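PDB 4C97: CAS6A from Thermus thermophilus, which probably acts as a Cas6 endoribonuclease that processes CRISPR RNA for antiviral defence. Local coordinates for residues E211-W214 and L215-L218; G219-A222 and F223-V227. The protein carries 1 engineered substitution. All coordinates share one frame; numbering follows the deposited sequence.

Contact 1. Residues E211-W214 and L215-L218; sequences EALW and LSAL
The carbonyl oxygen of Leu213 is gripped twice by the next turn of helix: Ser216 OG donates to it at 2.6 Å, and Ala217 N bonds to Leu213 O at 2.9 Å. The hydroxyl reaches back because chi1 of Ser216 is 72°, which sets OG between its own backbone N and carbonyl carbon. Its approach to the Leu213 carbonyl is bent, with a C=O...OG angle of 122°, whereas the amide of Ala217 arrives much more nearly end-on. Bond and torsion together hold the hydroxyl against the helix backbone. Leu213 CD1 lies 3.8 Å from Ser216 OG, so a methyl flanks the hydroxyl on this partly exposed side. Regular i to i+4 bonds frame the pair, Leu215 N to Glu211 O (2.9 Å), Ser216 N to Ala212 O (3.0 Å) and Leu218 N to Trp214 O (2.9 Å). Leu218 also sets CG 3.3 Å from Trp214 O, beside the oxygen that its own amide uses. The indole of Trp214 packs among Leu152 and Leu155 of helix 144-158 and Val167 of helix 165-174, with Phe114 edge-to-face against it. Glu211, buried near the helix start, leads its carboxylate off from the next turn into a salt bridge between OE1 and Arg174 of helix 165-174. Serine bonding back to a carbonyl three residues earlier is a familiar feature of alpha-helices; here it sits on helix 209-225 of the C-terminal ferredoxin-like (RAMP) domain, as in other Cas6 proteins.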
loop_
_atom_site.group_PDB
_atom_site.type_symbol
_atom_site.label_atom_id
_atom_site.label_comp_id
_atom_site.label_asym_id
_atom_site.label_seq_id
_atom_site.Cartn_x
_atom_site.Cartn_y
_atom_site.Cartn_z
ATOM N N GLU A 211 -10.151 -18.182 8.395
ATOM C CA GLU A 211 -9.167 -18.008 7.325
ATOM C C GLU A 211 -9.642 -17.051 6.229
ATOM O O GLU A 211 -8.878 -16.200 5.741
ATOM C CB GLU A 211 -8.826 -19.368 6.723
ATOM C CG GLU A 211 -7.951 -20.243 7.652
ATOM C CD GLU A 211 -7.893 -21.709 7.237
ATOM O OE1 GLU A 211 -8.491 -22.064 6.198
ATOM O OE2 GLU A 211 -7.253 -22.510 7.963
ATOM N N ALA A 212 -10.902 -17.218 5.819
ATOM C CA ALA A 212 -11.483 -16.374 4.777
ATOM C C ALA A 212 -11.615 -14.919 5.269
ATOM O O ALA A 212 -11.429 -13.957 4.509
ATOM C CB ALA A 212 -12.854 -16.948 4.349
ATOM N N LEU A 213 -11.925 -14.760 6.553
ATOM C CA LEU A 213 -11.929 -13.415 7.128
ATOM C C LEU A 213 -10.536 -12.751 7.103
ATOM O O LEU A 213 -10.394 -11.580 6.698
ATOM C CB LEU A 213 -12.470 -13.420 8.548
ATOM C CG LEU A 213 -12.789 -12.025 9.036
ATOM C CD1 LEU A 213 -13.959 -11.430 8.266
ATOM C CD2 LEU A 213 -13.063 -12.046 10.543
ATOM N N TRP A 214 -9.519 -13.488 7.558
ATOM C CA TRP A 214 -8.163 -12.983 7.482
ATOM C C TRP A 214 -7.767 -12.650 6.038
ATOM O O TRP A 214 -7.154 -11.616 5.777
ATOM C CB TRP A 214 -7.190 -13.995 8.095
ATOM C CG TRP A 214 -7.032 -13.799 9.574
ATOM C CD1 TRP A 214 -7.754 -14.393 10.572
ATOM C CD2 TRP A 214 -6.113 -12.904 10.227
ATOM N NE1 TRP A 214 -7.334 -13.937 11.803
ATOM C CE2 TRP A 214 -6.330 -13.016 11.616
ATOM C CE3 TRP A 214 -5.132 -12.020 9.758
ATOM C CZ2 TRP A 214 -5.600 -12.295 12.543
ATOM C CZ3 TRP A 214 -4.402 -11.303 10.683
ATOM C CH2 TRP A 214 -4.638 -11.445 12.058
ATOM N N LEU A 215 -8.105 -13.522 5.085
ATOM C CA LEU A 215 -7.807 -13.204 3.682
ATOM C C LEU A 215 -8.431 -11.854 3.283
ATOM O O LEU A 215 -7.759 -10.971 2.700
ATOM C CB LEU A 215 -8.266 -14.331 2.752
ATOM C CG LEU A 215 -7.958 -14.131 1.269
ATOM C CD1 LEU A 215 -6.442 -14.073 0.973
ATOM C CD2 LEU A 215 -8.614 -15.220 0.448
ATOM N N SER A 216 -9.696 -11.673 3.656
ATOM C CA SER A 216 -10.362 -10.409 3.331
ATOM C C SER A 216 -9.693 -9.205 3.997
ATOM O O SER A 216 -9.596 -8.113 3.409
ATOM C CB SER A 216 -11.859 -10.466 3.654
ATOM O OG SER A 216 -12.123 -10.455 5.044
ATOM N N ALA A 217 -9.224 -9.416 5.214
ATOM C CA ALA A 217 -8.541 -8.356 5.963
ATOM C C ALA A 217 -7.199 -7.972 5.331
ATOM O O ALA A 217 -6.850 -6.780 5.276
ATOM C CB ALA A 217 -8.343 -8.776 7.419
ATOM N N LEU A 218 -6.446 -8.970 4.856
ATOM C CA LEU A 218 -5.202 -8.674 4.149
ATOM C C LEU A 218 -5.511 -7.830 2.928
ATOM O O LEU A 218 -4.795 -6.858 2.612
ATOM C CB LEU A 218 -4.496 -9.967 3.743
ATOM C CG LEU A 218 -4.029 -10.804 4.930
ATOM C CD1 LEU A 218 -3.412 -12.087 4.452
ATOM C CD2 LEU A 218 -3.031 -10.056 5.773
#

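Contact 2. Residues G219-A222 and F223-V227; sequences GRFA and FYSGV
Phe221 and Ser225 form the tight side of this last helical turn, with Ser225 CB lying over one face of the phenyl ring. A CH-pi contact results, in which Ser225 CB stands 3.8 Å from the centroid of the Phe221 ring and 28° off its normal. The phenyl gets there with CG trans to the backbone N (chi1 -175°), which brings the ring alongside Ser225, one turn on. Phe221 O is gripped by two amides: Ser225 N, at 2.9 Å, bonds to it in the carbonyl plane, while Tyr224 N reaches the same Phe221 O at 2.8 Å from above that plane. Gly226 N then closes on Ala222 O (2.8 Å), and Gly226, at a positive phi of 74°, ends the helix and starts the glycine-rich loop characteristic of Cas6 and related RAMP proteins. Beyond it the two segments barely touch, Ala222 CB meeting Val227 CG2 at 4.5 Å. Arg220 and Phe223 are both partly exposed, but only Arg220 is loose: modelled in two conformers, its side chain makes no close contact with the following turn. Phe223 is closely packed, laying CD2 3.5 Å above the plane of the Tyr224 ring, over its centre. Arg62 makes a cation-pi contact with Phe223 and hydrogen-bonds to Phe223 O, while Tyr224 packs on Leu7 and Ala9 of strand 6-15.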
loop_
_atom_site.group_PDB
_atom_site.type_symbol
_atom_site.label_atom_id
_atom_site.label_comp_id
_atom_site.label_asym_id
_atom_site.label_seq_id
_atom_site.Cartn_x
_atom_site.Cartn_y
_atom_site.Cartn_z
ATOM N N GLY A 219 -6.582 -8.228 2.241
ATOM C CA GLY A 219 -7.086 -7.446 1.120
ATOM C C GLY A 219 -7.387 -5.991 1.445
ATOM O O GLY A 219 -6.921 -5.081 0.748
ATOM N N ARG A 220 -8.160 -5.761 2.491
ATOM C CA ARG A 220 -8.469 -4.390 2.906
ATOM C C ARG A 220 -7.224 -3.615 3.347
ATOM O O ARG A 220 -7.101 -2.414 3.079
ATOM C CB ARG A 220 -9.530 -4.368 4.007
ATOM C CG ARG A 220 -10.924 -4.774 3.535
ATOM C CD ARG A 220 -12.018 -4.524 4.567
ATOM N NE ARG A 220 -13.264 -4.151 3.910
ATOM C CZ ARG A 220 -14.097 -5.003 3.316
ATOM N NH1 ARG A 220 -13.838 -6.304 3.292
ATOM N NH2 ARG A 220 -15.198 -4.543 2.738
ATOM N N PHE A 221 -6.304 -4.287 4.039
ATOM C CA PHE A 221 -5.084 -3.641 4.517
ATOM C C PHE A 221 -4.174 -3.210 3.378
ATOM O O PHE A 221 -3.483 -2.173 3.471
ATOM C CB PHE A 221 -4.369 -4.614 5.438
ATOM C CG PHE A 221 -3.157 -4.074 6.099
ATOM C CD1 PHE A 221 -3.226 -2.982 6.948
ATOM C CD2 PHE A 221 -1.919 -4.686 5.913
ATOM C CE1 PHE A 221 -2.101 -2.512 7.591
ATOM C CE2 PHE A 221 -0.801 -4.198 6.549
ATOM C CZ PHE A 221 -0.900 -3.120 7.398
ATOM N N ALA A 222 -4.152 -4.021 2.306
ATOM C CA ALA A 222 -3.325 -3.684 1.140
ATOM C C ALA A 222 -3.450 -2.226 0.632
ATOM O O ALA A 222 -2.448 -1.596 0.245
ATOM C CB ALA A 222 -3.585 -4.676 0.019
ATOM N N PHE A 223 -4.660 -1.688 0.664
ATOM C CA PHE A 223 -4.932 -0.316 0.250
ATOM C C PHE A 223 -4.016 0.660 0.989
ATOM O O PHE A 223 -3.569 1.666 0.433
ATOM C CB PHE A 223 -6.392 0.021 0.577
ATOM C CG PHE A 223 -6.806 1.418 0.217
ATOM C CD1 PHE A 223 -7.154 1.748 -1.081
ATOM C CD2 PHE A 223 -6.889 2.409 1.190
ATOM C CE1 PHE A 223 -7.550 3.013 -1.408
ATOM C CE2 PHE A 223 -7.285 3.677 0.865
ATOM C CZ PHE A 223 -7.636 3.991 -0.428
ATOM N N TYR A 224 -3.791 0.377 2.268
ATOM C CA TYR A 224 -2.983 1.239 3.132
ATOM C C TYR A 224 -1.507 0.866 3.084
ATOM O O TYR A 224 -0.650 1.747 2.974
ATOM C CB TYR A 224 -3.501 1.187 4.574
ATOM C CG TYR A 224 -4.915 1.689 4.662
ATOM C CD1 TYR A 224 -5.183 3.054 4.678
ATOM C CD2 TYR A 224 -5.985 0.813 4.696
ATOM C CE1 TYR A 224 -6.460 3.531 4.721
ATOM C CE2 TYR A 224 -7.286 1.286 4.756
ATOM C CZ TYR A 224 -7.515 2.644 4.771
ATOM O OH TYR A 224 -8.794 3.129 4.808
ATOM N N SER A 225 -1.204 -0.428 3.189
ATOM C CA SER A 225 0.194 -0.840 3.342
ATOM C C SER A 225 0.965 -0.935 2.023
ATOM O O SER A 225 2.187 -0.718 1.965
ATOM C CB SER A 225 0.280 -2.197 4.030
ATOM O OG SER A 225 -0.364 -3.172 3.250
ATOM N N GLY A 226 0.255 -1.290 0.968
ATOM C CA GLY A 226 0.907 -1.717 -0.250
ATOM C C GLY A 226 1.483 -3.103 -0.069
ATOM O O GLY A 226 1.353 -3.735 0.987
ATOM N N VAL A 227 2.128 -3.589 -1.120
ATOM C CA VAL A 227 2.577 -4.974 -1.150
ATOM C C VAL A 227 4.056 -5.052 -1.524
ATOM O O VAL A 227 4.500 -4.385 -2.450
ATOM C CB VAL A 227 1.787 -5.779 -2.178
ATOM C CG1 VAL A 227 2.362 -7.183 -2.301
ATOM C CG2 VAL A 227 0.296 -5.865 -1.814
#

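Overall arrangement
After strand 199-203 the chain enters helix 209-225, and contact 1 (211-218) forms along its first turns, packed against helices 144-158 and 165-174. Contact 2 (219-227) follows directly, its centre about 12 Å from that of contact 1, and carries the chain out of the helix. Neither contact closes a long loop, and they neither nest nor cross: they run end to end. Contact 2 still rests on helix 144-158 but adds helix 110-113 and strands 6-15 and 58-65 of the N-terminal half. One helix thereby joins both halves before the chain continues toward strand 238-241.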